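Local coordinates for protein prolyl-4 hydroxylase (PDB 2V4A) that probably hydroxylates proline residues in peptide chains at the 4-position, as an iron- and 2-oxoglutarate-dependent oxygenase of green algae, at residues E107-L112 / A220-H225; V143-Y148 / A189-S194. All coordinates share one frame; numbering follows the deposited sequence.

Contact 1. Residues E107-L112 / A220-H225; sequences EGLQVL and ATKWIH
With CG beside its backbone N (chi1 -55°) and the rest of its chain extended, Glu107 sends its carboxylate to the rim of the His225 imidazole, while Lys222, folded at chi2 and chi3, doubles back toward the Glu107 backbone. OE2 of Glu107 takes the NE2 hydrogen of His225 at a short 2.5 Å, on the anti lone pair, with carboxylate and ring nearly coplanar. Arg141 forms a salt bridge to the same oxygen and a cation-pi contact with Trp223, while His225 ND1 donates to the Gly139 carbonyl, so the imidazole is fixed at both nitrogens. Lys222 NZ donates to Glu107 O at 2.7 Å, out of the carbonyl plane, and forms a salt bridge with Glu92, which would offset the charge of this buried lysine. The Gln110 amide stands almost upright against the indole (planes 89° apart), its NE2 reaching the ring edge 3.8 Å from Trp223 CH2. A water accepts from Thr221 OG1 (2.6 Å) and donates to Gln110 OE1, tying these neighbours together.

Backbone pairing is regular at Gln110 and Thr221, where Thr221 N meets Gln110 O at 2.8 Å. Toward Glu107 the register slips by one residue at Gly108, and a second water links the strands there, accepting from Trp223 N and donating to Gly108 O. Leu109 and Ala220 pack methyl to methyl (CD2 to CB 3.9 Å) on the side covered by helix 86-99. Such an antiparallel strand pair, polar on one face and helix-backed on the other, belongs to the major sheet of the double-stranded beta-helix of 2-oxoglutarate oxygenases.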
# COMPACT_ATOMS: atom_id res chain seq x y z
N GLU A 107 11.20 0.05 5.42
CA GLU A 107 10.72 -0.76 6.56
C GLU A 107 10.39 -2.21 6.15
O GLU A 107 10.58 -2.59 4.98
CB GLU A 107 9.51 -0.07 7.19
CG GLU A 107 9.81 1.37 7.58
CD GLU A 107 8.74 2.01 8.45
OE1 GLU A 107 7.76 1.32 8.83
OE2 GLU A 107 8.88 3.22 8.74
N GLY A 108 9.92 -3.04 7.10
CA GLY A 108 9.38 -4.36 6.80
C GLY A 108 7.93 -4.21 6.29
O GLY A 108 7.56 -3.16 5.76
N LEU A 109 7.11 -5.21 6.52
CA LEU A 109 5.77 -5.25 5.90
C LEU A 109 4.71 -5.46 6.97
O LEU A 109 4.82 -6.41 7.74
CB LEU A 109 5.71 -6.41 4.88
CG LEU A 109 4.43 -6.43 3.98
CD1 LEU A 109 4.52 -5.36 2.91
CD2 LEU A 109 4.25 -7.76 3.28
N GLN A 110 3.71 -4.57 6.99
CA GLN A 110 2.58 -4.63 7.89
C GLN A 110 1.43 -5.31 7.14
O GLN A 110 1.15 -4.92 6.00
CB GLN A 110 2.20 -3.22 8.30
CG GLN A 110 0.93 -3.18 9.19
CD GLN A 110 0.34 -1.81 9.22
OE1 GLN A 110 -0.36 -1.39 8.30
NE2 GLN A 110 0.66 -1.08 10.26
N VAL A 111 0.82 -6.35 7.72
CA VAL A 111 -0.32 -6.96 7.08
C VAL A 111 -1.51 -6.67 8.00
O VAL A 111 -1.41 -6.90 9.23
CB VAL A 111 -0.16 -8.52 6.89
CG1 VAL A 111 -1.45 -9.10 6.30
CG2 VAL A 111 1.03 -8.94 5.98
N LEU A 112 -2.64 -6.20 7.42
CA LEU A 112 -3.87 -5.97 8.18
C LEU A 112 -5.05 -6.76 7.63
O LEU A 112 -5.14 -6.97 6.42
CB LEU A 112 -4.23 -4.47 8.20
CG LEU A 112 -3.28 -3.55 8.99
CD1 LEU A 112 -3.66 -2.10 8.77
CD2 LEU A 112 -3.31 -3.91 10.49
N ALA A 220 -1.51 -5.17 2.77
CA ALA A 220 -0.12 -5.13 3.20
C ALA A 220 0.44 -3.74 2.87
O ALA A 220 0.25 -3.19 1.74
CB ALA A 220 0.69 -6.26 2.51
N THR A 221 1.12 -3.15 3.85
CA THR A 221 1.60 -1.80 3.73
C THR A 221 3.11 -1.74 3.95
O THR A 221 3.59 -2.31 4.90
CB THR A 221 0.90 -0.86 4.76
OG1 THR A 221 -0.53 -0.95 4.61
CG2 THR A 221 1.33 0.60 4.48
N LYS A 222 3.83 -1.14 3.00
CA LYS A 222 5.27 -0.91 3.00
C LYS A 222 5.56 0.58 3.11
O LYS A 222 5.16 1.35 2.23
CB LYS A 222 5.85 -1.40 1.66
CG LYS A 222 7.35 -1.05 1.43
CD LYS A 222 8.32 -1.69 2.42
CE LYS A 222 8.29 -3.22 2.26
NZ LYS A 222 9.50 -3.81 2.85
N TRP A 223 6.31 0.98 4.12
CA TRP A 223 6.77 2.36 4.22
C TRP A 223 8.28 2.42 3.92
O TRP A 223 9.04 1.50 4.30
CB TRP A 223 6.54 2.91 5.61
CG TRP A 223 5.13 3.27 5.84
CD1 TRP A 223 4.47 4.34 5.36
CD2 TRP A 223 4.19 2.53 6.61
NE1 TRP A 223 3.18 4.35 5.79
CE2 TRP A 223 2.97 3.24 6.56
CE3 TRP A 223 4.27 1.34 7.37
CZ2 TRP A 223 1.83 2.81 7.23
CZ3 TRP A 223 3.12 0.90 8.02
CH2 TRP A 223 1.92 1.63 7.95
N ILE A 224 8.67 3.50 3.26
CA ILE A 224 10.03 3.68 2.78
C ILE A 224 10.49 5.07 3.18
O ILE A 224 9.70 6.03 3.07
CB ILE A 224 10.03 3.59 1.23
CG1 ILE A 224 9.49 2.22 0.78
CG2 ILE A 224 11.46 3.90 0.65
CD1 ILE A 224 9.17 2.25 -0.70
N HIS A 225 11.75 5.19 3.61
CA HIS A 225 12.28 6.43 4.15
C HIS A 225 13.19 7.17 3.18
O HIS A 225 13.65 6.58 2.21
CB HIS A 225 13.07 6.14 5.45
CG HIS A 225 12.21 5.66 6.57
ND1 HIS A 225 11.96 6.41 7.71
CD2 HIS A 225 11.51 4.51 6.72
CE1 HIS A 225 11.16 5.73 8.51
NE2 HIS A 225 10.88 4.57 7.94
O HOH W 1 6.30 -1.06 6.24
O HOH W 2 -1.51 -3.06 5.79

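Contact 2. Residues V143-Y148 / A189-S194; sequences VTMLMY and ALMFYS
The Phe192 ring carries Thr144 over one face: CB sits 3.9 Å from the ring centroid and 21° off its normal, a CH-pi contact displaced toward the CZ rim. His207 adds an edge-to-face ring contact. Phe192 owes this placement to chi1 61°, which sets CG between the backbone N and the carbonyl carbon and lays the ring beside the Thr144 side chain, both pointing the same way. Tyr193 meets Val143 CG2 obliquely, with CE2 3.5 Å away. At the far end Tyr148 crosses Leu190; its OH lies 3.8 Å from Leu190 CB and is hydrogen-bonded to Thr158 OG1.

On the opposite side of the strands from Thr144 and Phe192, Met145 bends at chi2 and chi3, bringing SE to 3.7 Å from Ala189 CB and CE over Met191 CG. Val143 CG1 reaches the same Met191 CG, and Met147 CG closes on Ala189 CB. The methionines here are selenomethionines introduced by labelling. Four backbone hydrogen bonds join the strands, two each at the Thr144–Phe192 and Leu146–Leu190 pairs; Leu146 N to Leu190 O is 2.8 Å. Flanking CA-H...O contacts fill in at the non-hydrogen-bonded pairs.

At one end a water joins Thr144 OG1 (2.8 Å) to Ser194 OG (2.7 Å), supplying the buried threonine hydroxyl with a polar partner. Backbone bonds hold the register of this central strand pair, while the side chains meet across it almost wholly by apolar contact, the water between Thr144 and Ser194 being the polar exception.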
# COMPACT_ATOMS: atom_id res chain seq x y z
N VAL A 143 7.53 7.51 1.12
CA VAL A 143 6.58 6.84 0.21
C VAL A 143 5.91 5.72 0.96
O VAL A 143 6.56 4.96 1.68
CB VAL A 143 7.31 6.18 -1.00
CG1 VAL A 143 6.34 5.32 -1.84
CG2 VAL A 143 7.96 7.26 -1.89
N THR A 144 4.61 5.60 0.73
CA THR A 144 3.80 4.51 1.17
C THR A 144 3.36 3.68 -0.01
O THR A 144 2.92 4.21 -1.02
CB THR A 144 2.53 5.01 1.89
OG1 THR A 144 2.89 5.95 2.90
CG2 THR A 144 1.76 3.83 2.56
N MSE A 145 3.46 2.35 0.16
CA MSE A 145 2.94 1.39 -0.81
C MSE A 145 1.91 0.55 -0.12
O MSE A 145 2.24 -0.14 0.86
CB MSE A 145 4.06 0.49 -1.32
CG MSE A 145 3.62 -0.55 -2.36
SE MSE A 145 3.57 0.03 -4.17
CE MSE A 145 5.36 0.75 -4.43
N LEU A 146 0.69 0.54 -0.63
CA LEU A 146 -0.37 -0.21 0.00
C LEU A 146 -0.83 -1.26 -1.01
O LEU A 146 -1.22 -0.90 -2.11
CB LEU A 146 -1.49 0.78 0.32
CG LEU A 146 -2.41 0.59 1.48
CD1 LEU A 146 -3.04 1.96 1.73
CD2 LEU A 146 -3.45 -0.47 0.99
N MSE A 147 -0.75 -2.54 -0.65
CA MSE A 147 -1.08 -3.63 -1.56
C MSE A 147 -2.36 -4.33 -1.12
O MSE A 147 -2.48 -4.69 0.07
CB MSE A 147 0.09 -4.61 -1.59
CG MSE A 147 1.34 -4.09 -2.30
SE MSE A 147 2.97 -4.89 -1.64
CE MSE A 147 3.05 -3.53 -0.19
N TYR A 148 -3.33 -4.50 -2.05
CA TYR A 148 -4.57 -5.17 -1.73
C TYR A 148 -4.43 -6.65 -1.94
O TYR A 148 -4.11 -7.09 -3.03
CB TYR A 148 -5.72 -4.62 -2.61
CG TYR A 148 -5.78 -3.12 -2.47
CD1 TYR A 148 -6.25 -2.53 -1.28
CD2 TYR A 148 -5.33 -2.29 -3.51
CE1 TYR A 148 -6.31 -1.15 -1.14
CE2 TYR A 148 -5.35 -0.90 -3.37
CZ TYR A 148 -5.81 -0.34 -2.18
OH TYR A 148 -5.82 1.05 -2.03
N ALA A 189 -1.71 -2.20 -6.31
CA ALA A 189 -0.98 -1.45 -5.26
C ALA A 189 -1.13 0.06 -5.45
O ALA A 189 -0.96 0.60 -6.56
CB ALA A 189 0.50 -1.84 -5.18
N LEU A 190 -1.42 0.72 -4.35
CA LEU A 190 -1.50 2.17 -4.34
C LEU A 190 -0.18 2.75 -3.78
O LEU A 190 0.23 2.45 -2.68
CB LEU A 190 -2.73 2.66 -3.55
CG LEU A 190 -2.66 4.17 -3.21
CD1 LEU A 190 -2.92 5.00 -4.46
CD2 LEU A 190 -3.59 4.60 -2.09
N MSE A 191 0.51 3.55 -4.59
CA MSE A 191 1.78 4.17 -4.20
C MSE A 191 1.57 5.70 -4.07
O MSE A 191 1.03 6.32 -4.98
CB MSE A 191 2.80 3.88 -5.33
CG MSE A 191 4.19 4.39 -5.09
SE MSE A 191 5.26 4.19 -6.74
CE MSE A 191 6.29 5.68 -6.19
N PHE A 192 2.03 6.29 -2.98
CA PHE A 192 1.91 7.76 -2.83
C PHE A 192 3.01 8.36 -1.96
O PHE A 192 3.61 7.65 -1.15
CB PHE A 192 0.50 8.17 -2.35
CG PHE A 192 0.09 7.62 -1.00
CD1 PHE A 192 -0.60 6.42 -0.92
CD2 PHE A 192 0.35 8.34 0.19
CE1 PHE A 192 -1.00 5.89 0.35
CE2 PHE A 192 -0.06 7.84 1.45
CZ PHE A 192 -0.75 6.61 1.53
N TYR A 193 3.30 9.64 -2.18
CA TYR A 193 4.37 10.35 -1.49
C TYR A 193 3.81 11.17 -0.37
O TYR A 193 2.81 11.85 -0.53
CB TYR A 193 5.10 11.30 -2.46
CG TYR A 193 5.89 10.57 -3.51
CD1 TYR A 193 5.25 10.02 -4.62
CD2 TYR A 193 7.28 10.44 -3.40
CE1 TYR A 193 5.98 9.35 -5.61
CE2 TYR A 193 8.00 9.76 -4.37
CZ TYR A 193 7.34 9.23 -5.48
OH TYR A 193 8.03 8.54 -6.44
N SER A 194 4.48 11.12 0.76
CA SER A 194 4.01 11.83 1.95
C SER A 194 4.81 13.12 2.15
O SER A 194 4.50 13.90 3.02
CB SER A 194 4.09 10.94 3.19
OG SER A 194 5.36 10.35 3.28
O HOH W 3 4.89 7.72 3.74

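In the fold
Contacts 1 and 2 are consecutive parts of one antiparallel sheet, their centres about 9 Å apart, with 189-194 and 107-112 on either side of the central pair 143-148 and 220-225. That middle seam is closed by probable hydrogen bonds Ala220 O to Met147 N (2.7 Å) and Lys222 N to Met145 O (2.9 Å). Thr221 CG2 and Thr144 CG2, 3.8 Å apart, continue one face from contact to contact; as in related oxygenases, this face probably lines the catalytic cleft. Helix 86-99 backs both contacts on the other face. Along the chain, contact 2 nests within the loop closed by contact 1. A glycerol, probably from the crystallisation liquor, lies about 4 Å from the Tyr193 side chain, which is on the face opposite Thr144.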